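PDB 5BN3: NEQ263 from Nanoarchaeum equitans Kin4-M, which forms, together with NeqA, the core complex of an ATP synthase and probably takes part in nucleotide binding where the two subunits meet. Local coordinates for residues A131-P136 and P278-P283; G137-R142 and Y315-L320; I162-D167 and L224-T229; Q302-Q307 and L321-R326. All blocks are in the same frame, centred on the assembly; numbering follows the deposited sequence.

Contact 1 of 4, residues A131-P136 and P278-P283; sequences AIFSPP and PMLTMP
Strands 131-134 and 278-281 run parallel with their axes 4.7 Å apart at 13°, pairing Ile132 with Met279, Phe133 with Leu280 and Ser134 with Thr281. Four backbone hydrogen bonds join the segments: Ile132 N to Pro278 O, Leu280 N to Ile132 O, Ser134 N to Leu280 O, and Met282 N to Ser134 O. The last is the shortest, 2.7 Å from Met282 N to Ser134 O. Phe133 and Leu280 share one face of the sheet and lie side by side. The Leu280 methyls meet neighbouring ring carbons obliquely: CD1 is 3.7 Å from Phe133 CD1, and CD2 is 3.7 Å from Phe133 CE1. Met282 crosses Phe133 at about a right angle. Its SD lies 3.8 Å from Phe133 CB and makes an oblique Met-aromatic contact with the ring. A bend at chi3 (-77°) then sends Met282 CE to Pro135 CD, 3.9 Å away. With an alanine in place of Phe133, the Leu280 methyls and the Met282 sulfur would probably lose their common partner, and a gap would open between them. On the other face, Ile132 CD1 meets Met279 CG at 4.1 Å, beside Met140 of helix 140-151. Just past strand 131-134, Pro136 CG rests on Thr281 CG2 at 3.7 Å. Thr281 OG1 instead bonds to Asp227. The chemistry is that of the central sheet of a P-loop NTPase fold: main-chain groups bond to each other and to the strands beside them, through Tyr303 and Met225, while chiefly apolar side chains pack on both faces.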
# COMPACT_ATOMS: atom_id res chain seq x y z
N ALA B 131 9.93 -27.33 3.79
CA ALA B 131 10.80 -26.24 3.36
C ALA B 131 11.67 -25.70 4.48
O ALA B 131 11.37 -25.86 5.66
CB ALA B 131 9.97 -25.13 2.76
N ILE B 132 12.77 -25.05 4.10
CA ILE B 132 13.54 -24.24 5.03
C ILE B 132 13.36 -22.78 4.64
O ILE B 132 13.66 -22.39 3.51
CB ILE B 132 15.04 -24.61 5.01
CG1 ILE B 132 15.25 -26.08 5.40
CG2 ILE B 132 15.83 -23.71 5.95
CD1 ILE B 132 16.68 -26.55 5.24
N PHE B 133 12.84 -21.97 5.57
CA PHE B 133 12.67 -20.54 5.34
C PHE B 133 13.80 -19.83 6.07
O PHE B 133 14.02 -20.08 7.26
CB PHE B 133 11.35 -20.03 5.92
CG PHE B 133 10.11 -20.51 5.20
CD1 PHE B 133 10.20 -21.34 4.09
CD2 PHE B 133 8.86 -20.12 5.64
CE1 PHE B 133 9.05 -21.78 3.44
CE2 PHE B 133 7.71 -20.55 5.00
CZ PHE B 133 7.81 -21.38 3.90
N SER B 134 14.50 -18.93 5.39
CA SER B 134 15.59 -18.21 6.04
C SER B 134 15.59 -16.71 5.73
O SER B 134 15.30 -16.30 4.60
CB SER B 134 16.95 -18.81 5.66
OG SER B 134 18.02 -18.06 6.22
N PRO B 135 15.91 -15.90 6.74
CA PRO B 135 16.25 -14.49 6.50
C PRO B 135 17.53 -14.45 5.67
O PRO B 135 18.30 -15.41 5.72
CB PRO B 135 16.55 -13.96 7.91
CG PRO B 135 15.86 -14.91 8.85
CD PRO B 135 15.92 -16.25 8.17
N PRO B 136 17.75 -13.37 4.91
CA PRO B 136 19.01 -13.25 4.18
C PRO B 136 20.21 -13.33 5.13
O PRO B 136 20.15 -12.77 6.22
CB PRO B 136 18.93 -11.85 3.58
CG PRO B 136 17.47 -11.59 3.43
CD PRO B 136 16.82 -12.26 4.61
N PRO B 278 12.67 -27.95 -0.23
CA PRO B 278 12.84 -26.68 -0.93
C PRO B 278 13.37 -25.63 0.04
O PRO B 278 12.91 -25.57 1.17
CB PRO B 278 11.41 -26.30 -1.36
CG PRO B 278 10.56 -27.52 -1.08
CD PRO B 278 11.25 -28.23 0.04
N MET B 279 14.33 -24.83 -0.40
CA MET B 279 14.88 -23.79 0.46
C MET B 279 14.60 -22.43 -0.16
O MET B 279 14.70 -22.26 -1.37
CB MET B 279 16.38 -23.98 0.63
CG MET B 279 16.78 -25.23 1.39
SD MET B 279 18.56 -25.48 1.34
CE MET B 279 18.72 -26.32 -0.24
N LEU B 280 14.23 -21.46 0.68
CA LEU B 280 14.01 -20.11 0.19
C LEU B 280 14.45 -19.03 1.17
O LEU B 280 14.46 -19.23 2.39
CB LEU B 280 12.54 -19.90 -0.22
CG LEU B 280 11.42 -20.10 0.80
CD1 LEU B 280 11.14 -18.82 1.57
CD2 LEU B 280 10.15 -20.57 0.10
N THR B 281 14.82 -17.88 0.62
CA THR B 281 15.12 -16.70 1.41
C THR B 281 13.83 -15.90 1.53
O THR B 281 13.19 -15.61 0.51
CB THR B 281 16.20 -15.84 0.74
OG1 THR B 281 17.41 -16.60 0.63
CG2 THR B 281 16.47 -14.59 1.56
N MET B 282 13.43 -15.57 2.75
CA MET B 282 12.29 -14.68 2.96
C MET B 282 12.78 -13.25 2.77
O MET B 282 13.48 -12.73 3.64
CB MET B 282 11.73 -14.85 4.38
CG MET B 282 11.28 -16.26 4.72
SD MET B 282 10.58 -16.39 6.39
CE MET B 282 12.06 -16.37 7.40
N PRO B 283 12.41 -12.62 1.64
CA PRO B 283 12.95 -11.32 1.21
C PRO B 283 13.31 -10.35 2.35
O PRO B 283 14.46 -10.37 2.78
CB PRO B 283 11.84 -10.77 0.31
CG PRO B 283 11.31 -12.02 -0.36
CD PRO B 283 11.35 -13.10 0.72

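Contact 2 of 4, residues G137-R142 and Y315-L320; sequences GLPMER and YPPIDL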
# COMPACT_ATOMS: atom_id res chain seq x y z
N GLY B 137 21.26 -14.04 4.73
CA GLY B 137 22.48 -14.10 5.51
C GLY B 137 22.63 -15.25 6.49
O GLY B 137 23.74 -15.54 6.94
N LEU B 138 21.52 -15.90 6.83
CA LEU B 138 21.55 -16.97 7.83
C LEU B 138 21.99 -18.31 7.21
O LEU B 138 21.79 -18.54 6.02
CB LEU B 138 20.18 -17.09 8.53
CG LEU B 138 20.09 -16.31 9.84
CD1 LEU B 138 20.29 -14.81 9.62
CD2 LEU B 138 18.78 -16.56 10.56
N PRO B 139 22.61 -19.19 8.03
CA PRO B 139 23.22 -20.42 7.52
C PRO B 139 22.23 -21.51 7.10
O PRO B 139 22.29 -22.63 7.62
CB PRO B 139 24.05 -20.91 8.71
CG PRO B 139 23.32 -20.40 9.90
CD PRO B 139 22.81 -19.05 9.49
N MET B 140 21.35 -21.19 6.16
CA MET B 140 20.39 -22.15 5.63
C MET B 140 21.09 -23.28 4.87
O MET B 140 20.63 -24.43 4.90
CB MET B 140 19.39 -21.42 4.72
CG MET B 140 18.45 -22.32 3.95
SD MET B 140 17.23 -21.36 3.02
CE MET B 140 18.30 -20.26 2.10
N GLU B 141 22.19 -22.95 4.21
CA GLU B 141 22.93 -23.94 3.43
C GLU B 141 23.59 -24.98 4.32
O GLU B 141 23.53 -26.18 4.02
CB GLU B 141 23.98 -23.25 2.55
CG GLU B 141 23.43 -22.22 1.58
CD GLU B 141 23.29 -20.84 2.20
OE1 GLU B 141 23.64 -20.68 3.39
OE2 GLU B 141 22.82 -19.92 1.50
N ARG B 142 24.21 -24.54 5.41
CA ARG B 142 24.80 -25.46 6.37
C ARG B 142 23.76 -26.41 6.95
O ARG B 142 24.03 -27.60 7.13
CB ARG B 142 25.51 -24.70 7.50
CG ARG B 142 26.77 -23.97 7.06
CD ARG B 142 27.86 -24.02 8.12
NE ARG B 142 27.52 -23.26 9.32
CZ ARG B 142 27.80 -21.97 9.49
NH1 ARG B 142 28.41 -21.29 8.53
NH2 ARG B 142 27.46 -21.36 10.61
N TYR B 315 23.72 -21.81 16.53
CA TYR B 315 23.50 -22.65 15.36
C TYR B 315 23.03 -24.02 15.83
O TYR B 315 23.57 -24.58 16.78
CB TYR B 315 24.76 -22.80 14.49
CG TYR B 315 24.56 -23.79 13.35
CD1 TYR B 315 24.84 -25.14 13.52
CD2 TYR B 315 24.06 -23.38 12.12
CE1 TYR B 315 24.63 -26.05 12.50
CE2 TYR B 315 23.85 -24.28 11.10
CZ TYR B 315 24.14 -25.61 11.29
OH TYR B 315 23.94 -26.51 10.27
N PRO B 316 22.01 -24.58 15.16
CA PRO B 316 21.25 -23.93 14.08
C PRO B 316 20.17 -23.02 14.64
O PRO B 316 19.51 -23.38 15.61
CB PRO B 316 20.63 -25.11 13.33
CG PRO B 316 20.47 -26.16 14.39
CD PRO B 316 21.62 -25.99 15.34
N PRO B 317 19.98 -21.84 14.02
CA PRO B 317 19.07 -20.83 14.57
C PRO B 317 17.60 -21.11 14.25
O PRO B 317 16.92 -20.25 13.68
CB PRO B 317 19.53 -19.55 13.86
CG PRO B 317 20.01 -20.04 12.53
CD PRO B 317 20.62 -21.40 12.77
N ILE B 318 17.12 -22.28 14.65
CA ILE B 318 15.75 -22.70 14.36
C ILE B 318 14.73 -22.18 15.37
O ILE B 318 14.85 -22.43 16.57
CB ILE B 318 15.65 -24.24 14.27
CG1 ILE B 318 16.42 -24.75 13.05
CG2 ILE B 318 14.20 -24.68 14.19
CD1 ILE B 318 16.38 -26.25 12.88
N ASP B 319 13.73 -21.46 14.88
CA ASP B 319 12.60 -21.02 15.70
C ASP B 319 11.70 -22.23 15.96
O ASP B 319 11.01 -22.71 15.06
CB ASP B 319 11.82 -19.92 14.96
CG ASP B 319 10.77 -19.24 15.84
OD1 ASP B 319 10.07 -19.93 16.61
OD2 ASP B 319 10.65 -18.00 15.76
N LEU B 320 11.71 -22.71 17.20
CA LEU B 320 10.99 -23.93 17.57
C LEU B 320 9.47 -23.80 17.43
O LEU B 320 8.78 -24.79 17.24
CB LEU B 320 11.32 -24.34 19.01
CG LEU B 320 12.64 -25.07 19.25
CD1 LEU B 320 12.81 -25.40 20.73
CD2 LEU B 320 12.71 -26.33 18.42
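Apolar packing joins Pro139 and Leu138 to Tyr315 and Pro317. Pro139 CG comes to the edge of the Tyr315 ring, in its plane, 3.8 Å from Tyr315 CD2. The same Pro139 CG is 4.1 Å from Pro317 CD. Leu138 runs counter to Pro317, its CD2 4.2 Å from Pro317 CG. Tyr315 and Arg142 form a second group. With CG anti to the backbone N (chi1 174°), the Tyr315 ring reaches the first turn of helix 140-151. Arg142 CB is 3.7 Å from Tyr315 OH. Arg142 NE lies over one face of the ring, but CZ is 5.2 Å from the ring centroid, so any cation-pi attraction is weak at most. Pro139 CB packs on one face of the Arg142 guanidinium. The Tyr315 hydroxyl finds its hydrogen-bond partner in Gln146, further along the helix. Backbone turns shape both segments. Pro139 centres an inverse gamma turn, closed by Met140 N to Leu138 O at 2.7 Å, and is also the N-cap of the helix. Pro317 centres a second inverse gamma turn, closed by a weak bond. The peptide before Pro316 is cis, and Pro316 CB sits over a face of the Tyr315 ring. Glu141 makes a salt bridge to Lys425 of the V-type ATP synthase alpha chain. The turn after strand 131-134 and its helix probably correspond to the P-loop region, though segment 137-142 has no lysine.

Contact 3 of 4, residues I162-D167 and L224-T229; sequences IGVPSD and LMLDMT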
# COMPACT_ATOMS: atom_id res chain seq x y z
N ILE B 162 19.07 -23.26 -8.29
CA ILE B 162 18.30 -22.35 -9.14
C ILE B 162 18.77 -20.91 -8.99
O ILE B 162 18.33 -20.19 -8.09
CB ILE B 162 16.79 -22.44 -8.82
CG1 ILE B 162 16.34 -23.90 -8.72
CG2 ILE B 162 15.98 -21.69 -9.87
CD1 ILE B 162 14.93 -24.07 -8.19
N GLY B 163 19.66 -20.48 -9.89
CA GLY B 163 20.10 -19.10 -9.94
C GLY B 163 20.89 -18.58 -8.75
O GLY B 163 20.97 -17.37 -8.55
N VAL B 164 21.48 -19.48 -7.97
CA VAL B 164 22.31 -19.07 -6.83
C VAL B 164 23.75 -18.77 -7.28
O VAL B 164 24.21 -19.32 -8.28
CB VAL B 164 22.30 -20.14 -5.71
CG1 VAL B 164 20.89 -20.34 -5.17
CG2 VAL B 164 22.88 -21.45 -6.21
N PRO B 165 24.45 -17.89 -6.55
CA PRO B 165 25.84 -17.54 -6.91
C PRO B 165 26.77 -18.74 -6.78
O PRO B 165 26.43 -19.71 -6.09
CB PRO B 165 26.21 -16.48 -5.87
CG PRO B 165 24.90 -15.95 -5.37
CD PRO B 165 23.97 -17.12 -5.39
N SER B 166 27.94 -18.68 -7.42
CA SER B 166 28.86 -19.82 -7.44
C SER B 166 29.35 -20.23 -6.06
O SER B 166 29.55 -21.41 -5.80
CB SER B 166 30.06 -19.54 -8.36
OG SER B 166 30.82 -18.44 -7.91
N ASP B 167 29.54 -19.25 -5.18
CA ASP B 167 29.91 -19.52 -3.79
C ASP B 167 28.96 -20.51 -3.13
O ASP B 167 29.38 -21.35 -2.33
CB ASP B 167 29.90 -18.22 -2.99
CG ASP B 167 31.09 -17.34 -3.28
OD1 ASP B 167 31.86 -17.66 -4.21
OD2 ASP B 167 31.25 -16.33 -2.57
N LEU B 224 17.07 -31.78 -2.79
CA LEU B 224 17.29 -30.46 -2.21
C LEU B 224 17.22 -29.41 -3.33
O LEU B 224 17.84 -29.59 -4.38
CB LEU B 224 18.66 -30.39 -1.54
CG LEU B 224 19.03 -31.48 -0.53
CD1 LEU B 224 20.48 -31.35 -0.09
CD2 LEU B 224 18.11 -31.42 0.67
N MET B 225 16.46 -28.34 -3.11
CA MET B 225 16.44 -27.25 -4.08
C MET B 225 16.47 -25.86 -3.45
O MET B 225 15.86 -25.62 -2.40
CB MET B 225 15.30 -27.39 -5.11
CG MET B 225 13.90 -27.45 -4.54
SD MET B 225 12.65 -27.52 -5.85
CE MET B 225 13.02 -29.11 -6.58
N LEU B 226 17.19 -24.96 -4.11
CA LEU B 226 17.52 -23.64 -3.60
C LEU B 226 17.87 -22.81 -4.83
O LEU B 226 18.63 -23.29 -5.68
CB LEU B 226 18.73 -23.75 -2.69
CG LEU B 226 19.49 -22.51 -2.19
CD1 LEU B 226 18.67 -21.76 -1.16
CD2 LEU B 226 20.83 -22.91 -1.61
N ASP B 227 17.37 -21.58 -4.95
CA ASP B 227 16.51 -20.91 -3.97
C ASP B 227 15.16 -20.69 -4.64
O ASP B 227 15.11 -20.22 -5.78
CB ASP B 227 17.15 -19.55 -3.63
CG ASP B 227 16.42 -18.79 -2.52
OD1 ASP B 227 15.17 -18.81 -2.47
OD2 ASP B 227 17.11 -18.15 -1.70
N MET B 228 14.07 -21.03 -3.96
CA MET B 228 12.74 -20.92 -4.56
C MET B 228 12.35 -19.47 -4.85
O MET B 228 11.50 -19.21 -5.70
CB MET B 228 11.67 -21.60 -3.70
CG MET B 228 11.87 -23.10 -3.49
SD MET B 228 12.38 -24.01 -4.97
CE MET B 228 10.98 -23.75 -6.06
N THR B 229 12.98 -18.53 -4.17
CA THR B 229 12.72 -17.12 -4.43
C THR B 229 13.29 -16.72 -5.79
O THR B 229 12.71 -15.89 -6.50
CB THR B 229 13.29 -16.22 -3.31
OG1 THR B 229 12.71 -16.60 -2.06
CG2 THR B 229 12.95 -14.77 -3.58
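Ile162 and Leu226 meet where two neighbouring parallel strands of the P-loop NTPase core, 156-162 and 220-226, come to their C-terminal ends. Strand 220-226 is a run of mostly apolar residues followed by Asp227, a pattern consistent with a Walker B strand. One hydrogen bond joins the segments. Ile162 N points straight at Leu226 O, with 2.6 Å between the two atoms and an angle of 179° at the hydrogen. The donor is tilted 20° from the carbonyl plane. Ile162 O turns elsewhere and accepts from Asn230 ND2. After Gly163 the chain brings Val164 back against the end of the second strand. Val164 CG1, anti to its own carbonyl carbon (chi1 -61°), does the touching. It is 3.9 Å from Leu226 CG, 3.7 Å from Asp227 N and 4.1 Å from Asp227 CB. This methyl therefore lies against the cis peptide that links Leu226 to Asp227. Helix 166-178, with Pro165 as its N-cap, adds Ile168 and Phe172 around Leu226. Ile162 CD1 meets Met228 SD at 4.1 Å. Met228 starts out away from Ile162, and bends at chi2 and chi3 fold its sulfur back. The Asp227 carboxylate turns off from segment 162-167. Its OD2 bonds to Thr281 OG1, which ties this strand end to the next strand of the sheet. Asp227 OD1 caps helix 228-241 by accepting from Thr229 N at 2.8 Å, on its anti side and somewhat out of the carboxylate plane.

Contact 4 of 4, residues Q302-Q307 and L321-R326; sequences QYVLSQ and LKSLSR. With ADP (adenosine-5'-diphosphate), chain C; SO4 (sulfate ion), chain X.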
# COMPACT_ATOMS: atom_id res chain seq x y z
N GLN B 302 7.57 -26.41 7.69
CA GLN B 302 8.76 -25.64 7.37
C GLN B 302 9.66 -25.48 8.59
O GLN B 302 9.18 -25.41 9.72
CB GLN B 302 8.38 -24.26 6.81
CG GLN B 302 7.70 -23.33 7.82
CD GLN B 302 6.25 -23.68 8.08
OE1 GLN B 302 5.53 -24.12 7.19
NE2 GLN B 302 5.81 -23.47 9.33
N TYR B 303 10.96 -25.43 8.35
CA TYR B 303 11.91 -25.07 9.39
C TYR B 303 12.29 -23.60 9.22
O TYR B 303 12.91 -23.22 8.22
CB TYR B 303 13.15 -25.96 9.33
CG TYR B 303 12.85 -27.44 9.42
CD1 TYR B 303 12.19 -27.96 10.53
CD2 TYR B 303 13.22 -28.32 8.41
CE1 TYR B 303 11.91 -29.32 10.62
CE2 TYR B 303 12.95 -29.67 8.50
CZ TYR B 303 12.29 -30.16 9.60
OH TYR B 303 12.00 -31.50 9.70
N VAL B 304 11.91 -22.78 10.19
CA VAL B 304 12.12 -21.34 10.08
C VAL B 304 13.34 -20.89 10.88
O VAL B 304 13.44 -21.17 12.07
CB VAL B 304 10.87 -20.57 10.57
CG1 VAL B 304 11.11 -19.06 10.49
CG2 VAL B 304 9.66 -20.97 9.75
N LEU B 305 14.26 -20.20 10.21
CA LEU B 305 15.47 -19.71 10.87
C LEU B 305 15.24 -18.34 11.50
O LEU B 305 14.46 -17.53 10.99
CB LEU B 305 16.65 -19.68 9.91
CG LEU B 305 17.56 -20.92 9.90
CD1 LEU B 305 16.78 -22.20 10.11
CD2 LEU B 305 18.37 -21.00 8.61
N SER B 306 15.92 -18.08 12.61
CA SER B 306 15.66 -16.88 13.42
C SER B 306 16.87 -15.96 13.51
O SER B 306 17.97 -16.38 13.89
CB SER B 306 15.21 -17.30 14.83
OG SER B 306 15.27 -16.21 15.73
N GLN B 307 16.67 -14.69 13.14
CA GLN B 307 17.71 -13.68 13.23
C GLN B 307 18.15 -13.49 14.68
O GLN B 307 19.33 -13.28 14.96
CB GLN B 307 17.18 -12.35 12.68
CG GLN B 307 18.01 -11.75 11.56
CD GLN B 307 17.28 -10.62 10.85
OE1 GLN B 307 16.59 -9.82 11.48
NE2 GLN B 307 17.43 -10.55 9.53
N LEU B 321 8.97 -22.57 17.51
CA LEU B 321 7.53 -22.35 17.52
C LEU B 321 6.96 -21.97 16.15
O LEU B 321 5.83 -22.33 15.82
CB LEU B 321 7.16 -21.33 18.59
CG LEU B 321 7.49 -21.80 20.01
CD1 LEU B 321 7.13 -20.76 21.05
CD2 LEU B 321 6.76 -23.09 20.28
N LYS B 322 7.75 -21.25 15.36
CA LYS B 322 7.33 -20.92 14.00
C LYS B 322 7.50 -22.10 13.06
O LYS B 322 6.85 -22.19 12.02
CB LYS B 322 8.10 -19.71 13.47
CG LYS B 322 7.70 -18.38 14.09
CD LYS B 322 8.45 -17.23 13.45
CE LYS B 322 8.10 -15.89 14.08
NZ LYS B 322 8.93 -14.79 13.54
N SER B 323 8.40 -23.01 13.43
CA SER B 323 8.64 -24.21 12.63
C SER B 323 7.51 -25.22 12.82
O SER B 323 6.79 -25.19 13.82
CB SER B 323 9.99 -24.84 12.97
OG SER B 323 11.04 -23.94 12.72
N LEU B 324 7.36 -26.11 11.84
CA LEU B 324 6.27 -27.07 11.83
C LEU B 324 6.59 -28.25 10.92
O LEU B 324 7.12 -28.07 9.83
CB LEU B 324 4.98 -26.40 11.35
CG LEU B 324 3.80 -27.33 11.07
CD1 LEU B 324 3.31 -27.97 12.35
CD2 LEU B 324 2.66 -26.60 10.38
N SER B 325 6.27 -29.45 11.39
CA SER B 325 6.24 -30.62 10.53
C SER B 325 4.83 -31.20 10.62
O SER B 325 4.44 -31.72 11.66
CB SER B 325 7.27 -31.66 10.97
OG SER B 325 7.16 -32.84 10.19
N ARG B 326 4.07 -31.08 9.53
CA ARG B 326 2.66 -31.47 9.54
C ARG B 326 2.44 -32.96 9.79
O ARG B 326 1.47 -33.34 10.45
CB ARG B 326 1.98 -31.09 8.22
CG ARG B 326 1.57 -29.63 8.13
CD ARG B 326 0.96 -29.31 6.78
NE ARG B 326 1.19 -27.92 6.40
CZ ARG B 326 0.37 -26.92 6.72
NH1 ARG B 326 -0.73 -27.15 7.42
NH2 ARG B 326 0.66 -25.68 6.33
PB ADP C . -3.89 -25.69 7.64
O1B ADP C . -4.63 -24.52 8.23
O2B ADP C . -4.76 -26.66 6.87
O3B ADP C . -2.61 -25.31 6.94
PA ADP C . -3.58 -28.08 9.22
O1A ADP C . -5.04 -28.43 9.32
O2A ADP C . -2.70 -28.83 8.26
O3A ADP C . -3.42 -26.50 8.96
O5' ADP C . -2.95 -28.21 10.69
C5' ADP C . -1.62 -27.75 10.94
C4' ADP C . -1.00 -28.53 12.09
O4' ADP C . -1.75 -28.32 13.29
C3' ADP C . -1.02 -30.01 11.78
O3' ADP C . 0.31 -30.54 11.93
C2' ADP C . -1.95 -30.62 12.80
O2' ADP C . -1.43 -31.83 13.34
C1' ADP C . -2.09 -29.57 13.89
N9 ADP C . -3.49 -29.55 14.39
C8 ADP C . -4.49 -28.80 13.89
N7 ADP C . -5.64 -29.02 14.58
C5 ADP C . -5.38 -29.93 15.54
C6 ADP C . -6.14 -30.60 16.62
N6 ADP C . -7.46 -30.34 16.81
N1 ADP C . -5.47 -31.47 17.40
C2 ADP C . -4.16 -31.74 17.22
N3 ADP C . -3.41 -31.16 16.27
C4 ADP C . -3.95 -30.27 15.41
S SO4 X . 13.14 -13.27 15.24
O1 SO4 X . 13.10 -14.68 15.58
O2 SO4 X . 12.56 -12.49 16.33
O3 SO4 X . 12.39 -13.05 14.00
O4 SO4 X . 14.52 -12.86 15.02
O HOH W 1 3.85 -25.51 5.80
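Gln302 and Leu324 form an antiparallel hydrogen-bonded pair that adds short strand 324-325 to the nucleotide-binding domain's sheet. Leu324 N bonds to Gln302 O, and Gln302 N to Leu324 O. The Gln302 side chain gives a third bond: NE2 donates to Lys322 O at 3.2 Å, and that oxygen lies in the amide plane. Ser323 OG accepts from Val304 N at 2.9 Å and also bonds to Asp319 O. Just past this pair, Arg326 leaves the sheet for an ADP held by the V-type ATP synthase alpha chain, much as an arginine finger does. Its CB and CG pass the ribose, each 4.1 Å from ADP O3'. Extended from CG to NE (chi2 177°), the chain carries the guanidinium to the phosphates. CD comes to 4.0 Å from ADP O2A. NE bonds weakly to Thr299 O. NH1 is 2.7 Å from ADP O3B, with weak bonds to O2A and O3A. NH2 bonds to Gly296 O, and a water lies between NH2 and Gln302 OE1, so the guanidinium is held from behind while its edge faces the nucleotide. A leucine in place of Arg326 is likely to leave this side of the diphosphate without its positive partner and Gly296 O without the bond from NH2. The opposing subunit supplies Gly226, Gly228 and Lys229 of the alpha chain to the same ADP, so the site lies at the interface. Beyond the paired residues, Ser306 caps helix 307-311, and its OG bonds to O1 of a sulfate, probably from the crystallisation liquor, at 2.7 Å.

Overall arrangement
All four contacts lie in the nucleotide-binding domain. Contacts 1, 3 and 4 share its mixed sheet. Strand 220-226 of contact 3 neighbours strand 273-281 of contact 1, which pairs with 131-134, then 301-304 and 324-325 of contact 4. Contact 1 is central: the centres of the others lie about 10 to 11 Å from its own, whereas the centres of contacts 3 and 4 are about 20 Å apart. Contact 2 packs beside the sheet, and its Met140 touches residues of contacts 1 and 3. Along the chain, contact 3 is nested inside the loops closed by contacts 1 and 2, and contact 4 follows contact 1. One continuous core thus runs to the ADP-facing interface with the alpha chain.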